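PDB 2QZG: UPF0147 protein MMP1188 from Methanococcus maripaludis S2, which is of unknown function, an archaeal member of the UPF0147 family that folds as a small all-helical protein. Local coordinates for residues 54-57 with 58-62; 22-25 with 26-30. All coordinates share one frame; numbering follows the deposited sequence.

Interaction 1. Residues 54-57 with 58-62; sequences LIVR and SATAI
Ser58 and Thr60 each turn a side-chain hydroxyl back along the helix onto a carbonyl one turn earlier, a worked example of how small polar residues satisfy themselves inside a helix. Leu54 O takes two bonds from the same residue: the backbone Ser58 N at 2.9 Å, and Ser58 OG at 2.8 Å, which comes from the opposite face of the carbonyl plane and lies 38° out of it. The hydroxyl reaches this place because OG stands beside its own backbone N, with chi1 at -61°. Val56 O is gripped in the same way, by Thr60 N and by Thr60 OG1 at 2.7 Å from opposite faces. Ala59 N to Ile55 O and Ala61 N to Arg57 O continue the ladder of backbone bonds.

The two hydroxyls sit in different surroundings. Ser58 is buried, its side chain against Ile92 of the C-terminal tail, and the bond to Leu54 O gives its hydroxyl a partner there. Thr60 is partly exposed, beside Gln52 and Ala46 of helix 34-46. Ala61 is buried too, packed on Ala43 of helix 34-46 and Leu89 of helix 76-90. Ile55, Val56 and Ala59 make up the looser, solvent-exposed side, where Val56 CG1 comes no nearer to Thr60 OG1 than 4.1 Å. The extended Arg57 chain carries its guanidinium back over Leu54 N, and its NE is hydrogen-bonded to Asn49 O, tying the helix to the preceding loop. Shared carbonyls of this kind are characteristic of serine and threonine within an alpha-helix, here the first turns of helix 54-68 in an all-helical fold.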
loop_
_atom_site.group_PDB
_atom_site.type_symbol
_atom_site.label_atom_id
_atom_site.label_comp_id
_atom_site.label_asym_id
_atom_site.label_seq_id
_atom_site.Cartn_x
_atom_site.Cartn_y
_atom_site.Cartn_z
ATOM N N LEU C 54 -8.768 16.003 -6.999
ATOM C CA LEU C 54 -8.211 14.812 -6.333
ATOM C C LEU C 54 -6.694 14.822 -6.148
ATOM O O LEU C 54 -6.206 14.420 -5.091
ATOM C CB LEU C 54 -8.604 13.531 -7.077
ATOM C CG LEU C 54 -9.729 12.635 -6.556
ATOM C CD1 LEU C 54 -9.930 11.455 -7.512
ATOM C CD2 LEU C 54 -9.376 12.133 -5.181
ATOM N N ILE C 55 -5.964 15.261 -7.176
ATOM C CA ILE C 55 -4.482 15.325 -7.141
ATOM C C ILE C 55 -3.982 16.190 -5.982
ATOM O O ILE C 55 -3.102 15.781 -5.229
ATOM C CB ILE C 55 -3.883 15.860 -8.482
ATOM C CG1 ILE C 55 -4.334 15.007 -9.672
ATOM C CG2 ILE C 55 -2.337 15.976 -8.429
ATOM C CD1 ILE C 55 -4.260 13.529 -9.448
ATOM N N VAL C 56 -4.573 17.370 -5.838
ATOM C CA VAL C 56 -4.220 18.299 -4.750
ATOM C C VAL C 56 -4.621 17.771 -3.357
ATOM O O VAL C 56 -3.840 17.877 -2.414
ATOM C CB VAL C 56 -4.756 19.717 -5.015
ATOM C CG1 VAL C 56 -4.406 20.656 -3.867
ATOM C CG2 VAL C 56 -4.180 20.253 -6.321
ATOM N N ARG C 57 -5.800 17.170 -3.234
ATOM C CA ARG C 57 -6.230 16.600 -1.951
ATOM C C ARG C 57 -5.329 15.433 -1.504
ATOM O O ARG C 57 -5.026 15.285 -0.306
ATOM C CB ARG C 57 -7.647 16.046 -2.043
ATOM C CG ARG C 57 -8.768 17.001 -2.340
ATOM C CD ARG C 57 -10.008 16.137 -2.359
ATOM N NE ARG C 57 -11.104 16.689 -3.131
ATOM C CZ ARG C 57 -11.849 15.976 -3.972
ATOM N NH1 ARG C 57 -11.585 14.687 -4.177
ATOM N NH2 ARG C 57 -12.841 16.561 -4.632
ATOM N N SER C 58 -4.957 14.584 -2.460
ATOM C CA SER C 58 -4.058 13.449 -2.201
ATOM C C SER C 58 -2.719 13.945 -1.694
ATOM O O SER C 58 -2.194 13.447 -0.703
ATOM C CB SER C 58 -3.828 12.661 -3.499
ATOM O OG SER C 58 -5.068 12.174 -3.961
ATOM N N ALA C 59 -2.177 14.931 -2.395
ATOM C CA ALA C 59 -0.902 15.545 -2.062
ATOM C C ALA C 59 -0.921 16.199 -0.688
ATOM O O ALA C 59 0.061 16.129 0.044
ATOM C CB ALA C 59 -0.556 16.570 -3.101
ATOM N N THR C 60 -2.018 16.880 -0.377
ATOM C CA THR C 60 -2.212 17.504 0.933
ATOM C C THR C 60 -2.199 16.425 2.026
ATOM O O THR C 60 -1.572 16.612 3.074
ATOM C CB THR C 60 -3.527 18.275 0.978
ATOM O OG1 THR C 60 -3.553 19.198 -0.124
ATOM C CG2 THR C 60 -3.697 19.044 2.315
ATOM N N ALA C 61 -2.894 15.315 1.773
ATOM C CA ALA C 61 -2.912 14.192 2.706
ATOM C C ALA C 61 -1.517 13.575 2.845
ATOM O O ALA C 61 -1.078 13.265 3.957
ATOM C CB ALA C 61 -3.899 13.169 2.251
ATOM N N ILE C 62 -0.816 13.419 1.719
ATOM C CA ILE C 62 0.547 12.904 1.738
ATOM C C ILE C 62 1.417 13.827 2.563
ATOM O O ILE C 62 2.232 13.355 3.350
ATOM C CB ILE C 62 1.145 12.739 0.319
ATOM C CG1 ILE C 62 0.476 11.569 -0.406
ATOM C CG2 ILE C 62 2.651 12.553 0.387
ATOM C CD1 ILE C 62 0.772 11.531 -1.921
#

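Interaction 2. Residues 22-25 with 26-30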
loop_
_atom_site.group_PDB
_atom_site.type_symbol
_atom_site.label_atom_id
_atom_site.label_comp_id
_atom_site.label_asym_id
_atom_site.label_seq_id
_atom_site.Cartn_x
_atom_site.Cartn_y
_atom_site.Cartn_z
HETATM N N MSE C 22 -7.865 2.933 6.345
HETATM C CA MSE C 22 -6.521 2.681 6.860
HETATM C C MSE C 22 -6.051 3.816 7.760
HETATM O O MSE C 22 -5.461 3.575 8.812
HETATM C CB MSE C 22 -5.532 2.442 5.726
HETATM C CG MSE C 22 -5.526 1.043 5.216
HETATM SE SE MSE C 22 -4.373 0.983 3.628
HETATM C CE MSE C 22 -5.609 1.772 2.402
ATOM N N LEU C 23 -6.337 5.051 7.351
ATOM C CA LEU C 23 -6.062 6.224 8.179
ATOM C C LEU C 23 -6.817 6.188 9.507
ATOM O O LEU C 23 -6.261 6.515 10.555
ATOM C CB LEU C 23 -6.366 7.510 7.402
ATOM C CG LEU C 23 -5.312 7.928 6.366
ATOM C CD1 LEU C 23 -5.863 9.013 5.440
ATOM C CD2 LEU C 23 -4.050 8.398 7.055
ATOM N N GLU C 24 -8.078 5.783 9.469
ATOM C CA GLU C 24 -8.892 5.693 10.692
ATOM C C GLU C 24 -8.333 4.690 11.694
ATOM O O GLU C 24 -8.491 4.864 12.907
ATOM C CB GLU C 24 -10.354 5.393 10.354
ATOM C CG GLU C 24 -11.364 5.602 11.506
ATOM C CD GLU C 24 -11.264 6.972 12.191
ATOM O OE1 GLU C 24 -11.096 8.003 11.488
ATOM O OE2 GLU C 24 -11.349 7.019 13.440
ATOM N N GLU C 25 -7.670 3.657 11.180
ATOM C CA GLU C 25 -7.025 2.636 12.000
ATOM C C GLU C 25 -5.960 3.255 12.916
ATOM O O GLU C 25 -5.944 3.001 14.123
ATOM C CB GLU C 25 -6.432 1.536 11.107
ATOM C CG GLU C 25 -6.054 0.235 11.832
ATOM C CD GLU C 25 -5.686 -0.896 10.865
ATOM O OE1 GLU C 25 -5.577 -0.639 9.646
ATOM O OE2 GLU C 25 -5.509 -2.047 11.322
ATOM N N ILE C 26 -5.089 4.083 12.343
ATOM C CA ILE C 26 -4.079 4.834 13.105
ATOM C C ILE C 26 -4.715 5.840 14.075
ATOM O O ILE C 26 -4.232 6.022 15.201
ATOM C CB ILE C 26 -3.173 5.630 12.164
ATOM C CG1 ILE C 26 -2.444 4.686 11.168
ATOM C CG2 ILE C 26 -2.217 6.517 12.963
ATOM C CD1 ILE C 26 -1.659 5.430 10.083
ATOM N N VAL C 27 -5.771 6.510 13.618
ATOM C CA VAL C 27 -6.497 7.494 14.432
ATOM C C VAL C 27 -7.001 6.855 15.722
ATOM O O VAL C 27 -6.869 7.437 16.797
ATOM C CB VAL C 27 -7.641 8.198 13.633
ATOM C CG1 VAL C 27 -8.557 9.062 14.547
ATOM C CG2 VAL C 27 -7.060 9.079 12.530
ATOM N N GLU C 28 -7.566 5.656 15.617
ATOM C CA GLU C 28 -8.138 4.979 16.784
ATOM C C GLU C 28 -7.103 4.165 17.570
ATOM O O GLU C 28 -7.445 3.531 18.562
ATOM C CB GLU C 28 -9.326 4.106 16.353
ATOM C CG GLU C 28 -10.436 4.918 15.674
ATOM C CD GLU C 28 -11.658 4.113 15.238
ATOM O OE1 GLU C 28 -11.905 3.021 15.802
ATOM O OE2 GLU C 28 -12.390 4.599 14.332
ATOM N N ASP C 29 -5.843 4.195 17.129
ATOM C CA ASP C 29 -4.784 3.363 17.697
ATOM C C ASP C 29 -4.142 4.053 18.901
ATOM O O ASP C 29 -3.421 5.033 18.758
ATOM C CB ASP C 29 -3.745 3.030 16.609
ATOM C CG ASP C 29 -2.659 2.087 17.082
ATOM O OD1 ASP C 29 -2.477 1.866 18.310
ATOM O OD2 ASP C 29 -1.952 1.567 16.201
ATOM N N THR C 30 -4.411 3.524 20.090
ATOM C CA THR C 30 -3.995 4.151 21.355
ATOM C C THR C 30 -2.488 4.054 21.657
ATOM O O THR C 30 -1.985 4.748 22.550
ATOM C CB THR C 30 -4.773 3.562 22.547
ATOM O OG1 THR C 30 -4.500 2.159 22.642
ATOM C CG2 THR C 30 -6.292 3.793 22.400
#
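The C-terminal end of helix 12-27 brings Glu24 and Glu28 together, one turn apart, as the helix gives way to a loop. Glu24 OE2 lies 2.8 Å from Glu28 OE2, the two carboxylate planes being inclined at 57°. Glu24 arrives there by a bend at chi2 (51°), whereas Glu28 is extended beyond CG and passes its CG 3.2 Å from Glu24 OE2. Val27 sits beside the pair, its CG1 3.6 Å from Glu24 OE2, while its CG2 rests 3.3 Å from Leu23 O. Two backbone bonds of the helix run here from Val27 N to Leu23 O at 3.1 Å and from Glu28 N to Glu24 O at 3.0 Å.

Ile26 faces the protein interior, against Ala40 of helix 34-46 and Ile82 and Ile85 of helix 76-90. Asp29 lays its CB 3.3 Å from Glu25 O, and its carboxylate is hydrogen-bonded to Thr31 and His77. The other oxygen of Glu24, OE1, forms a salt bridge with Lys44. Replacing Glu24 with an alanine would probably leave Lys44 without this carboxylate partner and take away the group packed against Val27 CG1 and Glu28. Two acid oxygens so close suggest that one carboxyl group probably holds a proton, while Lys44 is likely to offset part of the negative charge gathered at this helix end.

Overall arrangement
Interactions 1 and 2 occupy different helices on opposite sides of the chain's centre, their own centres 19 Å apart and their nearest atoms about 6 Å apart without touching. Both are partly buried, and both present side chains to helices 34-46 and 76-90, so these two helices are common neighbours of otherwise separate contacts. Their chemistry differs with their place in the fold. At the start of helix 54-68, interaction 1 works with neutral hydroxyls that add bonds to backbone carbonyls. Interaction 2, where helix 12-27 ends, instead gathers acidic side chains, whose polar links reach other parts of the chain through Lys44 and His77.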